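Local coordinates for protein GTN Reductase (Agrobacterium tumefaciens, PDB 5N6G) that probably reduces activated carbon-carbon double bonds as an Old Yellow Enzyme, using FMN and probably NAD(P)H, and here holds 2-phenylacrylic acid, at residues A179-L184 / R230-T235; R209-V214 / E254-R259; V101-H106 / S120-K125. One frame throughout, in Å; residues are numbered along the deposited sequence. Where two conformers were deposited one is given.

Contact 1 of 3, residues A179-L184 / R230-T235; sequences AANGYL and RLSPVT. With 8OZ (2-Phenylacrylic acid), chain C; FMN (flavin mononucleotide), chain B.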
loop_
_atom_site.group_PDB
_atom_site.type_symbol
_atom_site.label_atom_id
_atom_site.label_comp_id
_atom_site.label_asym_id
_atom_site.label_seq_id
_atom_site.Cartn_x
_atom_site.Cartn_y
_atom_site.Cartn_z
ATOM N N ALA A 179 5.467 -1.359 -0.385
ATOM C CA ALA A 179 6.822 -1.505 0.125
ATOM C C ALA A 179 6.947 -0.810 1.468
ATOM O O ALA A 179 8.006 -0.267 1.815
ATOM C CB ALA A 179 7.847 -0.959 -0.861
ATOM N N ALA A 180 5.872 -0.863 2.246
ATOM C CA ALA A 180 5.711 -0.098 3.459
ATOM C C ALA A 180 5.268 -1.012 4.610
ATOM O O ALA A 180 5.098 -2.223 4.454
ATOM C CB ALA A 180 4.704 1.050 3.240
ATOM N N ASN A 181 5.167 -0.406 5.780
ATOM C CA ASN A 181 4.519 -0.948 6.976
ATOM C C ASN A 181 4.988 -2.347 7.367
ATOM O O ASN A 181 4.212 -3.149 7.883
ATOM C CB ASN A 181 3.008 -0.915 6.818
ATOM C CG ASN A 181 2.502 0.490 6.615
ATOM O OD1 ASN A 181 3.109 1.448 7.095
ATOM N ND2 ASN A 181 1.404 0.630 5.913
ATOM N N GLY A 182 6.287 -2.594 7.249
ATOM C CA GLY A 182 6.850 -3.825 7.803
ATOM C C GLY A 182 6.560 -5.099 7.043
ATOM O O GLY A 182 6.771 -6.175 7.604
ATOM N N TYR A 183 6.066 -5.025 5.814
ATOM C CA TYR A 183 5.767 -6.225 5.044
ATOM C C TYR A 183 7.014 -6.672 4.277
ATOM O O TYR A 183 8.132 -6.293 4.623
ATOM C CB TYR A 183 4.517 -5.997 4.201
ATOM C CG TYR A 183 3.316 -5.838 5.129
ATOM C CD1 TYR A 183 2.872 -6.895 5.897
ATOM C CD2 TYR A 183 2.666 -4.617 5.273
ATOM C CE1 TYR A 183 1.776 -6.769 6.750
ATOM C CE2 TYR A 183 1.581 -4.479 6.147
ATOM C CZ TYR A 183 1.141 -5.560 6.861
ATOM O OH TYR A 183 0.073 -5.446 7.717
ATOM N N LEU A 184 6.858 -7.571 3.306
ATOM C CA LEU A 184 8.022 -8.316 2.802
ATOM C C LEU A 184 9.136 -7.394 2.316
ATOM O O LEU A 184 10.309 -7.620 2.633
ATOM C CB LEU A 184 7.617 -9.266 1.682
ATOM C CG LEU A 184 8.770 -10.122 1.126
ATOM C CD1 LEU A 184 9.269 -11.104 2.164
ATOM C CD2 LEU A 184 8.345 -10.848 -0.170
ATOM N N ARG A 230 4.632 2.525 -2.476
ATOM C CA ARG A 230 4.406 3.135 -1.173
ATOM C C ARG A 230 5.583 2.840 -0.248
ATOM O O ARG A 230 5.989 1.684 -0.109
ATOM C CB ARG A 230 3.107 2.624 -0.544
ATOM C CG ARG A 230 2.709 3.454 0.666
ATOM C CD ARG A 230 1.361 3.104 1.222
ATOM N NE ARG A 230 0.686 4.306 1.698
ATOM C CZ ARG A 230 -0.166 4.364 2.716
ATOM N NH1 ARG A 230 -0.416 3.307 3.451
ATOM N NH2 ARG A 230 -0.756 5.512 2.997
ATOM N N LEU A 231 6.072 3.864 0.443
ATOM C CA LEU A 231 7.227 3.777 1.327
ATOM C C LEU A 231 6.876 4.399 2.672
ATOM O O LEU A 231 6.062 5.320 2.748
ATOM C CB LEU A 231 8.454 4.508 0.734
ATOM C CG LEU A 231 8.890 4.027 -0.642
ATOM C CD1 LEU A 231 9.913 5.038 -1.216
ATOM C CD2 LEU A 231 9.452 2.613 -0.520
ATOM N N SER A 232 7.511 3.919 3.739
ATOM C CA SER A 232 7.209 4.381 5.091
ATOM C C SER A 232 8.505 4.332 5.898
ATOM O O SER A 232 8.782 3.354 6.615
ATOM C CB SER A 232 6.106 3.537 5.741
ATOM O OG SER A 232 6.409 2.143 5.686
ATOM N N PRO A 233 9.335 5.378 5.796
ATOM C CA PRO A 233 10.719 5.292 6.309
ATOM C C PRO A 233 10.861 5.014 7.797
ATOM O O PRO A 233 11.858 4.395 8.193
ATOM C CB PRO A 233 11.297 6.673 5.958
ATOM C CG PRO A 233 10.519 7.128 4.782
ATOM C CD PRO A 233 9.138 6.552 4.928
ATOM N N VAL A 234 9.946 5.462 8.655
ATOM C CA VAL A 234 10.181 5.369 10.090
ATOM C C VAL A 234 9.130 4.569 10.826
ATOM O O VAL A 234 9.195 4.476 12.051
ATOM C CB VAL A 234 10.308 6.765 10.738
ATOM C CG1 VAL A 234 11.453 7.552 10.122
ATOM C CG2 VAL A 234 9.022 7.549 10.620
ATOM N N THR A 235 8.179 3.990 10.142
ATOM C CA THR A 235 7.045 3.446 10.856
ATOM C C THR A 235 7.446 2.231 11.693
ATOM O O THR A 235 8.250 1.411 11.251
ATOM C CB THR A 235 5.941 3.057 9.899
ATOM O OG1 THR A 235 4.820 2.652 10.690
ATOM C CG2 THR A 235 6.359 1.934 8.998
HETATM C C4 8OZ C . -4.344 -2.563 9.009
HETATM C C5 8OZ C . -4.761 -3.856 9.220
HETATM C C6 8OZ C . -4.231 -4.876 8.462
HETATM C C7 8OZ C . -3.296 -4.603 7.480
HETATM C C8 8OZ C . -0.839 -2.027 6.340
HETATM C C 8OZ C . -2.116 -3.585 4.939
HETATM O O 8OZ C . -0.169 -1.639 5.412
HETATM C C1 8OZ C . -1.964 -2.992 6.114
HETATM C C2 8OZ C . -2.882 -3.299 7.246
HETATM C C3 8OZ C . -3.406 -2.278 8.034
HETATM O O1 8OZ C . -0.612 -1.652 7.575
HETATM N N1 FMN B . -1.816 0.987 4.626
HETATM C C2 FMN B . -1.437 0.268 3.520
HETATM O O2 FMN B . -0.396 0.542 2.881
HETATM N N3 FMN B . -2.235 -0.765 3.077
HETATM C C4 FMN B . -3.403 -1.199 3.676
HETATM O O4 FMN B . -4.068 -2.105 3.172
HETATM C C4A FMN B . -3.778 -0.457 4.859
HETATM N N5 FMN B . -4.891 -0.784 5.467
HETATM C C5A FMN B . -5.322 0.033 6.498
HETATM C C6 FMN B . -6.557 -0.231 7.078
HETATM C C7 FMN B . -7.090 0.622 8.035
HETATM C C7M FMN B . -8.449 0.310 8.612
HETATM C C8 FMN B . -6.377 1.757 8.434
HETATM C C8M FMN B . -6.954 2.735 9.421
HETATM C C9 FMN B . -5.128 2.016 7.875
HETATM C C9A FMN B . -4.604 1.164 6.903
HETATM N N10 FMN B . -3.395 1.461 6.236
HETATM C C10 FMN B . -2.940 0.654 5.230
HETATM C "C1'" FMN B . -2.741 2.747 6.517
HETATM C "C2'" FMN B . -3.442 3.885 5.786
HETATM O "O2'" FMN B . -3.298 3.741 4.369
HETATM C "C3'" FMN B . -2.931 5.267 6.195
HETATM O "O3'" FMN B . -1.520 5.331 5.998
HETATM C "C4'" FMN B . -3.232 5.626 7.649
HETATM O "O4'" FMN B . -4.623 5.442 7.925
HETATM C "C5'" FMN B . -2.792 7.036 7.996
HETATM O "O5'" FMN B . -3.517 8.000 7.206
HETATM P P FMN B . -4.742 8.909 7.762
HETATM O O1P FMN B . -4.145 9.761 8.862
HETATM O O2P FMN B . -5.755 7.924 8.321
HETATM O O3P FMN B . -5.210 9.668 6.575
HETATM O O HOH W 1 9.103 1.515 3.442
#

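Contact 2 of 3, residues R209-V214 / E254-R259; sequences RFLLEV and EQLGKR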
loop_
_atom_site.group_PDB
_atom_site.type_symbol
_atom_site.label_atom_id
_atom_site.label_comp_id
_atom_site.label_asym_id
_atom_site.label_seq_id
_atom_site.Cartn_x
_atom_site.Cartn_y
_atom_site.Cartn_z
ATOM N N ARG A 209 18.111 -4.169 -2.847
ATOM C CA ARG A 209 18.143 -4.936 -4.090
ATOM C C ARG A 209 16.792 -5.556 -4.400
ATOM O O ARG A 209 16.325 -5.493 -5.541
ATOM C CB ARG A 209 19.202 -6.029 -3.993
ATOM C CG ARG A 209 19.377 -6.836 -5.271
ATOM C CD ARG A 209 20.478 -7.897 -5.113
ATOM N NE ARG A 209 21.721 -7.317 -4.604
ATOM C CZ ARG A 209 22.535 -6.546 -5.312
ATOM N NH1 ARG A 209 22.247 -6.245 -6.568
ATOM N NH2 ARG A 209 23.622 -6.045 -4.749
ATOM N N PHE A 210 16.160 -6.183 -3.402
ATOM C CA PHE A 210 14.862 -6.820 -3.650
ATOM C C PHE A 210 13.812 -5.795 -4.068
ATOM O O PHE A 210 13.068 -6.019 -5.038
ATOM C CB PHE A 210 14.407 -7.600 -2.413
ATOM C CG PHE A 210 13.100 -8.325 -2.607
ATOM C CD1 PHE A 210 13.001 -9.379 -3.518
ATOM C CD2 PHE A 210 11.977 -7.954 -1.895
ATOM C CE1 PHE A 210 11.797 -10.051 -3.695
ATOM C CE2 PHE A 210 10.776 -8.619 -2.060
ATOM C CZ PHE A 210 10.678 -9.649 -2.952
ATOM N N LEU A 211 13.710 -4.682 -3.341
ATOM C CA LEU A 211 12.760 -3.633 -3.716
ATOM C C LEU A 211 12.934 -3.267 -5.179
ATOM O O LEU A 211 11.959 -3.162 -5.937
ATOM C CB LEU A 211 12.948 -2.411 -2.819
ATOM C CG LEU A 211 11.990 -1.226 -3.036
ATOM C CD1 LEU A 211 11.905 -0.380 -1.784
ATOM C CD2 LEU A 211 12.396 -0.329 -4.192
ATOM N N LEU A 212 14.177 -3.040 -5.600
ATOM C CA LEU A 212 14.392 -2.553 -6.953
ATOM C C LEU A 212 14.159 -3.654 -7.979
ATOM O O LEU A 212 13.700 -3.373 -9.088
ATOM C CB LEU A 212 15.787 -1.947 -7.072
ATOM C CG LEU A 212 15.985 -0.692 -6.232
ATOM C CD1 LEU A 212 17.460 -0.310 -6.236
ATOM C CD2 LEU A 212 15.172 0.481 -6.753
ATOM N N GLU A 213 14.378 -4.916 -7.609
ATOM C CA GLU A 213 14.037 -6.011 -8.513
ATOM C C GLU A 213 12.531 -6.140 -8.679
ATOM O O GLU A 213 12.060 -6.429 -9.789
ATOM C CB GLU A 213 14.641 -7.331 -8.013
ATOM C CG GLU A 213 16.137 -7.413 -8.249
ATOM C CD GLU A 213 16.798 -8.647 -7.660
ATOM O OE1 GLU A 213 16.193 -9.330 -6.815
ATOM O OE2 GLU A 213 17.955 -8.927 -8.049
ATOM N N VAL A 214 11.771 -5.929 -7.594
ATOM C CA VAL A 214 10.312 -5.932 -7.690
ATOM C C VAL A 214 9.854 -4.806 -8.603
ATOM O O VAL A 214 9.044 -5.015 -9.508
ATOM C CB VAL A 214 9.662 -5.827 -6.294
ATOM C CG1 VAL A 214 8.155 -5.627 -6.419
ATOM C CG2 VAL A 214 9.987 -7.060 -5.449
ATOM N N GLU A 254 16.750 7.707 -4.718
ATOM C CA GLU A 254 17.678 8.059 -5.779
ATOM C C GLU A 254 17.594 7.038 -6.908
ATOM O O GLU A 254 17.571 7.398 -8.085
ATOM C CB GLU A 254 19.092 8.137 -5.210
ATOM C CG GLU A 254 20.147 8.446 -6.218
ATOM C CD GLU A 254 21.523 7.951 -5.800
ATOM O OE1 GLU A 254 21.694 7.543 -4.626
ATOM O OE2 GLU A 254 22.431 7.951 -6.658
ATOM N N GLN A 255 17.535 5.758 -6.555
ATOM C CA GLN A 255 17.424 4.733 -7.579
ATOM C C GLN A 255 16.061 4.764 -8.250
ATOM O O GLN A 255 15.966 4.584 -9.467
ATOM C CB GLN A 255 17.690 3.353 -6.984
ATOM C CG GLN A 255 19.035 3.218 -6.310
ATOM C CD GLN A 255 20.168 3.935 -7.012
ATOM O OE1 GLN A 255 20.427 3.713 -8.185
ATOM N NE2 GLN A 255 20.849 4.808 -6.286
ATOM N N LEU A 256 14.983 5.001 -7.477
ATOM C CA LEU A 256 13.652 5.090 -8.070
ATOM C C LEU A 256 13.530 6.290 -8.997
ATOM O O LEU A 256 12.758 6.254 -9.958
ATOM C CB LEU A 256 12.587 5.150 -6.973
ATOM C CG LEU A 256 12.474 3.879 -6.133
ATOM C CD1 LEU A 256 11.474 4.128 -5.002
ATOM C CD2 LEU A 256 12.043 2.663 -6.895
ATOM N N GLY A 257 14.292 7.353 -8.729
ATOM C CA GLY A 257 14.291 8.526 -9.585
ATOM C C GLY A 257 14.793 8.268 -10.982
ATOM O O GLY A 257 14.579 9.088 -11.882
ATOM N N LYS A 258 15.473 7.147 -11.182
ATOM C CA LYS A 258 16.010 6.757 -12.475
ATOM C C LYS A 258 15.032 5.942 -13.304
ATOM O O LYS A 258 15.320 5.683 -14.491
ATOM C CB LYS A 258 17.280 5.942 -12.267
ATOM C CG LYS A 258 18.425 6.691 -11.595
ATOM C CD LYS A 258 19.511 5.727 -11.203
ATOM C CE LYS A 258 20.674 6.443 -10.540
ATOM N NZ LYS A 258 21.731 5.446 -10.196
ATOM N N ARG A 259 13.880 5.582 -12.739
ATOM C CA ARG A 259 13.017 4.544 -13.308
ATOM C C ARG A 259 11.683 5.024 -13.889
ATOM O O ARG A 259 10.845 4.186 -14.233
ATOM C CB ARG A 259 12.790 3.468 -12.253
ATOM C CG ARG A 259 14.066 2.621 -12.086
ATOM C CD ARG A 259 14.138 1.942 -10.787
ATOM N NE ARG A 259 15.000 0.766 -10.822
ATOM C CZ ARG A 259 16.303 0.752 -10.536
ATOM N NH1 ARG A 259 16.961 1.860 -10.206
ATOM N NH2 ARG A 259 16.954 -0.403 -10.559
#

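Contact 3 of 3, residues V101-H106 / S120-K125; sequences VGRISH and SAITAK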
loop_
_atom_site.group_PDB
_atom_site.type_symbol
_atom_site.label_atom_id
_atom_site.label_comp_id
_atom_site.label_asym_id
_atom_site.label_seq_id
_atom_site.Cartn_x
_atom_site.Cartn_y
_atom_site.Cartn_z
ATOM N N VAL A 101 2.945 -10.020 2.329
ATOM C CA VAL A 101 3.125 -9.738 3.752
ATOM C C VAL A 101 4.413 -10.274 4.350
ATOM O O VAL A 101 4.760 -9.883 5.474
ATOM C CB VAL A 101 1.996 -10.324 4.611
ATOM C CG1 VAL A 101 0.682 -9.699 4.202
ATOM C CG2 VAL A 101 1.934 -11.841 4.502
ATOM N N GLY A 102 5.116 -11.161 3.661
ATOM C CA GLY A 102 6.277 -11.795 4.265
ATOM C C GLY A 102 5.951 -12.463 5.582
ATOM O O GLY A 102 5.029 -13.275 5.686
ATOM N N ARG A 103 6.724 -12.138 6.625
ATOM C CA ARG A 103 6.583 -12.834 7.898
ATOM C C ARG A 103 5.280 -12.537 8.645
ATOM O O ARG A 103 5.010 -13.206 9.650
ATOM C CB ARG A 103 7.754 -12.499 8.816
ATOM C CG ARG A 103 7.747 -11.071 9.350
ATOM C CD ARG A 103 9.000 -10.826 10.186
ATOM N NE ARG A 103 8.989 -9.495 10.794
ATOM C CZ ARG A 103 9.660 -9.171 11.893
ATOM N NH1 ARG A 103 10.433 -10.043 12.534
ATOM N NH2 ARG A 103 9.562 -7.935 12.375
ATOM N N ILE A 104 4.495 -11.560 8.201
ATOM C CA ILE A 104 3.289 -11.149 8.938
ATOM C C ILE A 104 2.142 -12.002 8.410
ATOM O O ILE A 104 1.300 -11.562 7.626
ATOM C CB ILE A 104 3.027 -9.654 8.796
ATOM C CG1 ILE A 104 4.281 -8.848 9.168
ATOM C CG2 ILE A 104 1.872 -9.250 9.655
ATOM C CD1 ILE A 104 4.761 -9.032 10.613
ATOM N N SER A 105 2.106 -13.256 8.856
ATOM C CA SER A 105 1.103 -14.204 8.390
ATOM C C SER A 105 0.985 -15.341 9.405
ATOM O O SER A 105 1.597 -15.321 10.475
ATOM C CB SER A 105 1.458 -14.706 6.987
ATOM O OG SER A 105 0.429 -15.498 6.391
ATOM N N HIS A 106 0.163 -16.323 9.058
ATOM C CA HIS A 106 -0.123 -17.462 9.911
ATOM C C HIS A 106 -0.145 -18.702 9.035
ATOM O O HIS A 106 -0.502 -18.628 7.862
ATOM C CB HIS A 106 -1.468 -17.272 10.623
ATOM C CG HIS A 106 -1.740 -18.285 11.691
ATOM N ND1 HIS A 106 -2.484 -19.421 11.454
ATOM C CD2 HIS A 106 -1.402 -18.321 13.004
ATOM C CE1 HIS A 106 -2.567 -20.127 12.565
ATOM N NE2 HIS A 106 -1.933 -19.473 13.524
ATOM N N SER A 120 14.789 -13.274 6.646
ATOM C CA SER A 120 15.435 -13.968 7.743
ATOM C C SER A 120 14.369 -14.543 8.658
ATOM O O SER A 120 13.263 -13.996 8.767
ATOM C CB SER A 120 16.342 -13.038 8.564
ATOM O OG SER A 120 17.395 -12.526 7.767
ATOM N N ALA A 121 14.728 -15.616 9.349
ATOM C CA ALA A 121 13.769 -16.373 10.160
ATOM C C ALA A 121 13.701 -15.751 11.558
ATOM O O ALA A 121 14.191 -16.298 12.547
ATOM C CB ALA A 121 14.164 -17.846 10.214
ATOM N N ILE A 122 13.091 -14.565 11.605
ATOM C CA ILE A 122 12.858 -13.820 12.846
ATOM C C ILE A 122 11.353 -13.590 12.959
ATOM O O ILE A 122 10.769 -12.877 12.132
ATOM C CB ILE A 122 13.612 -12.485 12.868
ATOM C CG1 ILE A 122 15.106 -12.722 12.642
ATOM C CG2 ILE A 122 13.392 -11.798 14.221
ATOM C CD1 ILE A 122 15.865 -11.442 12.326
ATOM N N THR A 123 10.736 -14.210 13.964
ATOM C CA THR A 123 9.300 -14.093 14.170
ATOM C C THR A 123 8.932 -12.671 14.590
ATOM O O THR A 123 9.608 -12.061 15.425
ATOM C CB THR A 123 8.835 -15.082 15.237
ATOM O OG1 THR A 123 9.241 -16.416 14.888
ATOM C CG2 THR A 123 7.307 -15.047 15.375
ATOM N N ALA A 124 7.848 -12.157 14.017
ATOM C CA ALA A 124 7.331 -10.848 14.415
ATOM C C ALA A 124 6.461 -10.967 15.650
ATOM O O ALA A 124 5.679 -11.914 15.783
ATOM C CB ALA A 124 6.496 -10.236 13.299
ATOM N N LYS A 125 6.593 -9.988 16.554
ATOM C CA LYS A 125 5.647 -9.819 17.650
ATOM C C LYS A 125 4.492 -9.007 17.084
ATOM O O LYS A 125 4.383 -7.792 17.253
ATOM C CB LYS A 125 6.293 -9.154 18.854
ATOM C CG LYS A 125 5.371 -9.164 20.082
ATOM C CD LYS A 125 6.141 -8.843 21.359
ATOM C CE LYS A 125 5.200 -8.479 22.501
ATOM N NZ LYS A 125 5.134 -7.001 22.715
HETATM O O HOH W 2 5.935 -13.687 12.262
HETATM O O HOH W 3 10.700 -9.427 15.406
#

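Contact 1 of 3, residues A179-L184 / R230-T235
Asn181 and Ser232 meet at the C-terminal mouth of a TIM barrel, where the loop after strand 174-178 lies against the end of the neighbouring parallel strand 227-231. Packing is tightest here: the backbone N of Asn181 gives a nearly straight bond (170°) to Ser232 OG at 2.8 Å, and Ala180 CB presses to 3.2 Å from the same OG. The small methyl of Ala180 suits a place so close to this hydroxyl. Ser232 holds OG between its own N and carbonyl carbon (chi1 53°), and Glu186 also binds that oxygen. The loop turns tightly, a type I' turn with Asn181 and Gly182 at its centre, both at positive phi, a conformation that asparagine and glycine tolerate well.

The other end is looser. Ala179 N makes only a weak bond to Arg230 O, Ala179 CB merely brushes Leu231 CD2 at 3.9 Å, and a water donates to Ala179 O and accepts from Ser232 N, linking the two backbones where they do not bond directly.

Both segments serve the active site. Arg230 reaches along the flavin edge: NH1 donates to FMN O2 at 2.8 Å and NH2 to the ribityl O3' at 3.1 Å, so a positive charge sits beside the N1-C2 carbonyl region, where it could stabilise negative charge on the reduced flavin. Asn181 is oriented by both ends of its amide. OD1 bonds to Thr271 OG1, leaving ND2 to donate to the carboxyl oxygen O of 2-phenylacrylic acid at 2.8 Å, with an N-H...O angle of 161°.

Contact 2 of 3, residues R209-V214 / E254-R259
Leu212 carries most of this contact by splitting its two methyls among three partners. CD1 rests on Gln255 CB at 3.7 Å, while CD2 reaches Leu256 CD2 at 3.8 Å and also stands over the centre of the Arg259 guanidinium, 3.9 Å above its plane. Leu211, one residue back, adds a further methyl: its CD2 lies 4.0 Å from Leu256 CD2, the two side chains crossing at about a right angle. A branched leucine suits each of these places, since its forked end can fill the groove between two helices.

The next shell explains why an arginine can lie flat here. Its chain is extended from CG to NE, and Arg259 NH1 donates to Gln255 O at 3.0 Å, with that oxygen nearly in the guanidinium plane. The bond comes from above the carbonyl plane; Lys258 N approaches the same oxygen from the opposite face. NE, meanwhile, forms a salt bridge with Asp216 of helix 204-222.

Farther in, Leu211 and Leu256 both rest on Ile229 of strand 227-231, so the two helices pack together on the outside of the TIM barrel with that strand beneath them. With its N-H groups engaged around the edge, the guanidinium can offer its less polar face to Leu212, and Arg259 thereby ties its own segment to helix 204-222 through both charge and apolar contact.

Contact 3 of 3, residues V101-H106 / S120-K125
Ile122 meets Arg103 through its carbonyl: NH1 donates to Ile122 O at 2.9 Å along a fairly straight line (161°). The oxygen lies in the guanidinium plane, although the donor sits well above the carbonyl plane, 58° out of it. Ile122 CG2 lies alongside, 3.8 Å from the same NH1. At Thr123 CB points away from the other loop and the backbone does the work; a water accepts from Arg103 NH1 and donates to Thr123 O, linking two atoms 3.6 Å apart that do not bond directly.

Arg103 comes from the loop that follows strand 94-99 of the TIM barrel, where Val101 to Ile104 form a type II' turn. Gly102 fits its second position because the backbone there needs positive phi. Arg103 itself is anchored by a bond from its N to Gln187 OE1. With chi1 at 71°, CG lies between the backbone N and carbonyl carbon, and from there the extended chain reaches across to segment 120-125.

Ala124 is the point of closest packing. Its CB sits over the centre of the guanidinium face, 3.6 Å above the plane, and also touches Ile104 CD1 at 3.4 Å, tighter than usual for two carbons; the small methyl suits this tight corner, with the guanidinium and Ile104 on adjoining sides. A second water accepts from Ala124 N at 3.0 Å and donates to Arg103 O. At Lys125 CB again points away, and the backbone N bonds to Asp239 OD2.

Overall arrangement
Contact 1 lies at the catalytic mouth of the barrel and touches both others. Its centre is about 15 Å from that of contact 2, which backs strand 227-231 from outside: Leu231 CD2 meets Leu211 CD1 at 4.1 Å. Contact 3, about 14 Å from contact 1 between centres, approaches from the loops around the bound 2-phenylacrylic acid, where Tyr183 CE1 packs on Ile104 CB at 3.8 Å. Contacts 2 and 3 do not meet; their nearest atoms are about 8 Å apart. The Ile104 side chain stays about 7 Å from 2-phenylacrylic acid, and that of Leu211 about 13 Å from FMN; of the three, contact 1 is the one that bonds FMN and 2-phenylacrylic acid.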